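PDB 2GX8: NIF3-related protein from Bacillus cereus, which is of unknown function but belongs to the Nif3 family, carries a conserved dimetal-binding motif with two zinc ions, and has an additional, probably regulatory domain. Local coordinates for residues C[358-372]-C[382-394]. Residues are numbered along the deposited sequence; the frame is centred on the assembly and turned at random.
Sequences NVEKVMKQGVQKQLQ and VHIHASQLHTDPF. With ZN (zinc ion), chain M; ZN (zinc ion), chain L.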
# COMPACT_ATOMS: atom_id res chain seq x y z
N ASN C 358 19.82 24.35 -14.26
CA ASN C 358 19.93 24.76 -15.64
C ASN C 358 21.30 24.58 -16.27
O ASN C 358 21.41 24.78 -17.46
CB ASN C 358 19.46 26.20 -15.80
CG ASN C 358 19.31 26.62 -17.25
OD1 ASN C 358 18.34 26.25 -17.92
ND2 ASN C 358 20.25 27.42 -17.73
N VAL C 359 22.33 24.20 -15.51
CA VAL C 359 23.64 23.99 -16.11
C VAL C 359 23.64 22.74 -17.02
O VAL C 359 24.60 22.50 -17.74
CB VAL C 359 24.81 23.94 -15.08
CG1 VAL C 359 24.80 25.20 -14.23
CG2 VAL C 359 24.74 22.71 -14.20
N GLU C 360 22.58 21.95 -16.95
CA GLU C 360 22.40 20.80 -17.84
C GLU C 360 22.16 21.21 -19.27
O GLU C 360 22.06 20.39 -20.16
CB GLU C 360 21.19 19.99 -17.43
CG GLU C 360 21.41 19.21 -16.21
CD GLU C 360 20.23 18.29 -15.95
OE1 GLU C 360 19.07 18.74 -16.14
OE2 GLU C 360 20.47 17.12 -15.60
N LYS C 361 22.03 22.51 -19.49
CA LYS C 361 21.84 23.07 -20.81
C LYS C 361 23.00 22.68 -21.75
O LYS C 361 22.86 22.80 -22.97
CB LYS C 361 21.74 24.59 -20.66
CG LYS C 361 23.05 25.22 -20.18
CD LYS C 361 22.93 26.71 -20.13
CE LYS C 361 24.25 27.39 -19.75
NZ LYS C 361 24.47 27.50 -18.31
N VAL C 362 24.12 22.20 -21.20
CA VAL C 362 25.32 21.82 -22.01
C VAL C 362 24.99 20.66 -22.91
O VAL C 362 25.66 20.36 -23.87
CB VAL C 362 26.48 21.38 -21.13
CG1 VAL C 362 27.08 22.56 -20.44
CG2 VAL C 362 26.01 20.31 -20.12
N MET C 363 23.91 20.00 -22.55
CA MET C 363 23.43 18.85 -23.24
C MET C 363 22.85 19.17 -24.62
O MET C 363 22.81 18.31 -25.49
CB MET C 363 22.48 18.12 -22.27
CG MET C 363 21.31 17.45 -22.82
SD MET C 363 19.97 18.61 -23.17
CE MET C 363 19.27 17.55 -24.47
N LYS C 364 22.45 20.42 -24.85
CA LYS C 364 21.87 20.78 -26.16
C LYS C 364 22.91 20.78 -27.25
O LYS C 364 22.71 20.16 -28.28
CB LYS C 364 21.24 22.15 -26.16
CG LYS C 364 20.30 22.48 -25.05
CD LYS C 364 19.89 23.89 -25.34
CE LYS C 364 19.84 24.70 -24.12
NZ LYS C 364 19.64 26.11 -24.49
N GLN C 365 24.00 21.51 -27.04
CA GLN C 365 25.08 21.60 -28.02
C GLN C 365 25.78 20.26 -28.12
O GLN C 365 26.28 19.89 -29.18
CB GLN C 365 26.11 22.66 -27.62
CG GLN C 365 25.61 24.12 -27.52
CD GLN C 365 25.89 24.95 -28.76
OE1 GLN C 365 25.11 25.85 -29.10
NE2 GLN C 365 27.00 24.66 -29.43
N GLY C 366 25.82 19.53 -27.00
CA GLY C 366 26.45 18.21 -26.94
C GLY C 366 25.73 17.16 -27.76
O GLY C 366 26.35 16.47 -28.59
N VAL C 367 24.43 17.03 -27.52
CA VAL C 367 23.58 16.11 -28.28
C VAL C 367 23.48 16.54 -29.73
O VAL C 367 23.43 15.70 -30.61
CB VAL C 367 22.18 15.97 -27.65
CG1 VAL C 367 21.20 15.26 -28.59
CG2 VAL C 367 22.28 15.22 -26.32
N GLN C 368 23.47 17.86 -29.98
CA GLN C 368 23.45 18.40 -31.35
C GLN C 368 24.66 17.92 -32.14
O GLN C 368 24.51 17.54 -33.31
CB GLN C 368 23.42 19.92 -31.36
CG GLN C 368 23.52 20.55 -32.75
CD GLN C 368 23.93 22.04 -32.72
OE1 GLN C 368 23.33 22.87 -33.41
NE2 GLN C 368 24.96 22.37 -31.92
N LYS C 369 25.86 17.93 -31.54
CA LYS C 369 27.06 17.48 -32.24
C LYS C 369 26.95 15.99 -32.53
O LYS C 369 26.93 15.57 -33.70
CB LYS C 369 28.37 17.77 -31.48
CG LYS C 369 29.58 17.15 -32.21
CD LYS C 369 30.91 16.91 -31.41
CE LYS C 369 31.93 18.07 -31.45
NZ LYS C 369 31.55 19.30 -30.67
N GLN C 370 26.88 15.20 -31.46
CA GLN C 370 26.72 13.75 -31.52
C GLN C 370 25.71 13.33 -32.59
O GLN C 370 26.03 12.54 -33.46
CB GLN C 370 26.26 13.20 -30.16
CG GLN C 370 27.35 13.08 -29.09
CD GLN C 370 26.78 12.83 -27.67
OE1 GLN C 370 27.36 12.08 -26.88
NE2 GLN C 370 25.66 13.46 -27.37
N LEU C 371 24.49 13.88 -32.53
CA LEU C 371 23.44 13.52 -33.48
C LEU C 371 23.72 13.97 -34.91
O LEU C 371 23.48 13.21 -35.84
CB LEU C 371 22.04 13.96 -33.01
CG LEU C 371 20.85 13.38 -33.79
CD1 LEU C 371 20.80 11.84 -33.67
CD2 LEU C 371 19.51 13.99 -33.37
N GLN C 372 24.21 15.19 -35.10
CA GLN C 372 24.55 15.66 -36.45
C GLN C 372 25.57 14.70 -37.08
O GLN C 372 25.49 14.35 -38.25
CB GLN C 372 25.17 17.05 -36.42
CG GLN C 372 25.32 17.69 -37.78
CD GLN C 372 23.99 18.12 -38.38
OE1 GLN C 372 23.54 17.56 -39.38
NE2 GLN C 372 23.35 19.11 -37.75
N VAL C 382 19.31 16.02 -42.88
CA VAL C 382 18.70 16.64 -41.70
C VAL C 382 19.69 17.61 -41.06
O VAL C 382 20.87 17.30 -40.91
CB VAL C 382 18.35 15.65 -40.55
CG1 VAL C 382 17.31 16.28 -39.64
CG2 VAL C 382 17.80 14.36 -41.05
N HIS C 383 19.18 18.77 -40.65
CA HIS C 383 19.96 19.77 -39.97
C HIS C 383 19.53 19.70 -38.49
O HIS C 383 18.35 19.84 -38.19
CB HIS C 383 19.64 21.14 -40.57
CG HIS C 383 20.60 22.23 -40.19
ND1 HIS C 383 21.00 22.47 -38.89
CD2 HIS C 383 21.17 23.21 -40.94
CE1 HIS C 383 21.82 23.51 -38.86
NE2 HIS C 383 21.93 23.98 -40.09
N ILE C 384 20.45 19.46 -37.57
CA ILE C 384 20.09 19.42 -36.14
C ILE C 384 20.41 20.78 -35.53
O ILE C 384 21.41 21.40 -35.89
CB ILE C 384 20.86 18.29 -35.38
CG1 ILE C 384 20.86 16.96 -36.16
CG2 ILE C 384 20.38 18.13 -33.94
CD1 ILE C 384 19.52 16.37 -36.47
N HIS C 385 19.57 21.27 -34.62
CA HIS C 385 19.82 22.57 -34.01
C HIS C 385 19.85 22.48 -32.49
O HIS C 385 19.18 21.64 -31.90
CB HIS C 385 18.75 23.58 -34.40
CG HIS C 385 18.48 23.65 -35.87
ND1 HIS C 385 19.09 24.57 -36.70
CD2 HIS C 385 17.63 22.94 -36.65
CE1 HIS C 385 18.64 24.41 -37.93
NE2 HIS C 385 17.75 23.42 -37.93
N ALA C 386 20.64 23.35 -31.88
CA ALA C 386 20.71 23.45 -30.43
C ALA C 386 20.00 24.74 -30.03
O ALA C 386 20.49 25.82 -30.32
CB ALA C 386 22.13 23.51 -29.98
N SER C 387 18.85 24.60 -29.39
CA SER C 387 18.05 25.74 -28.92
C SER C 387 18.89 26.80 -28.24
O SER C 387 19.71 26.50 -27.37
CB SER C 387 17.01 25.26 -27.95
OG SER C 387 16.18 26.33 -27.55
N GLN C 388 18.69 28.05 -28.64
CA GLN C 388 19.49 29.15 -28.13
C GLN C 388 18.89 29.78 -26.89
O GLN C 388 19.59 30.47 -26.12
CB GLN C 388 19.62 30.23 -29.21
CG GLN C 388 20.27 29.80 -30.51
CD GLN C 388 21.78 29.66 -30.43
OE1 GLN C 388 22.32 28.78 -29.75
NE2 GLN C 388 22.48 30.51 -31.18
N LEU C 389 17.61 29.53 -26.68
CA LEU C 389 16.89 30.13 -25.58
C LEU C 389 17.40 29.73 -24.20
O LEU C 389 17.73 28.58 -23.94
CB LEU C 389 15.40 29.85 -25.72
CG LEU C 389 14.97 30.30 -27.12
CD1 LEU C 389 13.49 30.14 -27.28
CD2 LEU C 389 15.39 31.75 -27.41
N HIS C 390 17.47 30.72 -23.34
CA HIS C 390 17.91 30.55 -21.98
C HIS C 390 16.68 30.19 -21.13
O HIS C 390 15.72 30.96 -21.07
CB HIS C 390 18.53 31.87 -21.53
CG HIS C 390 19.08 31.83 -20.14
ND1 HIS C 390 20.29 31.23 -19.84
CD2 HIS C 390 18.60 32.30 -18.97
CE1 HIS C 390 20.52 31.34 -18.55
NE2 HIS C 390 19.51 31.99 -18.00
N THR C 391 16.69 29.04 -20.46
CA THR C 391 15.51 28.63 -19.69
C THR C 391 15.68 28.49 -18.17
O THR C 391 14.91 27.77 -17.55
CB THR C 391 14.90 27.32 -20.23
OG1 THR C 391 15.90 26.30 -20.22
CG2 THR C 391 14.38 27.50 -21.65
N ASP C 392 16.67 29.17 -17.60
CA ASP C 392 16.87 29.16 -16.17
C ASP C 392 15.80 30.06 -15.58
O ASP C 392 15.71 31.24 -15.92
CB ASP C 392 18.25 29.74 -15.86
CG ASP C 392 18.76 29.40 -14.45
OD1 ASP C 392 19.93 29.73 -14.19
OD2 ASP C 392 18.04 28.79 -13.62
N PRO C 393 14.94 29.50 -14.71
CA PRO C 393 13.89 30.35 -14.09
C PRO C 393 14.40 31.35 -13.07
O PRO C 393 13.68 32.27 -12.73
CB PRO C 393 12.97 29.35 -13.40
CG PRO C 393 13.71 28.07 -13.30
CD PRO C 393 14.83 28.08 -14.33
N PHE C 394 15.65 31.20 -12.63
CA PHE C 394 16.27 32.03 -11.59
C PHE C 394 17.29 33.10 -12.02
O PHE C 394 18.11 32.86 -12.90
CB PHE C 394 17.05 31.14 -10.61
CG PHE C 394 16.22 30.10 -9.95
CD1 PHE C 394 16.34 28.76 -10.33
CD2 PHE C 394 15.31 30.44 -8.95
CE1 PHE C 394 15.54 27.77 -9.76
CE2 PHE C 394 14.52 29.45 -8.36
CZ PHE C 394 14.63 28.12 -8.76
ZN ZN M . 19.22 15.49 -16.25
ZN ZN L . 17.09 17.72 -15.00
O HOH W 1 18.45 26.53 -12.47
O HOH W 2 19.41 27.84 -20.47
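Lys364 turns its CG away from its own carbonyl carbon (chi1 -48°) and bends at chi3, which carries the ammonium group over the chain as it leaves strand 383-386. There NZ donates to Ser387 O at 2.9 Å, approaching from above the carbonyl plane, and more weakly to Leu389 O at 3.2 Å, so one ammonium group holds Ser387 O and, loosely, Leu389 O of the loop after the strand. In the 3-10 segment preceding helix 362-372, Asn358 holds CG anti to its backbone N (chi1 -169°), and its amide plane stacks 12° from that of the Asp392 carboxylate but offset, Asn358 CB 3.5 Å from Asp392 CG and the amide nearest Asp392 CB. Two waters clamp this end: one accepts from Asn358 N and donates to Asp392 OD2 at 2.6 Å, the other accepts from both Asn358 ND2 and Thr391 N. The amide oxygen of Asn358 is hydrogen-bonded to Tyr339 of the second subunit, while Thr391 OG1 is hydrogen-bonded to Asp72.

Helix 362-372 runs antiparallel to strand 383-386, their axes 7.4 Å apart. The flat amide of Gln368 rests against the methyl of Ala386, CD to CB 3.6 Å, and Leu371 CD2 meets Ile384 CD1 at 3.9 Å, the side chains crossing at about a right angle. Met363 and Val367 pack on Ile69 of parallel strand 66-70, as does Ile384, so the helix covers a face of the mixed sheet near the strand outermost within this chain.

Glu360 bridges the two zinc ions, one carboxylate oxygen to each; His92 and Asp131 complete one set of protein ligands, His93 and His357 the other. Amide and apolar packing thus holds the helix at Gln368 and Leu371, while toward its N-terminal end charge and water link residues flanking Glu360 to the chain after the strand, beside the subunit interface.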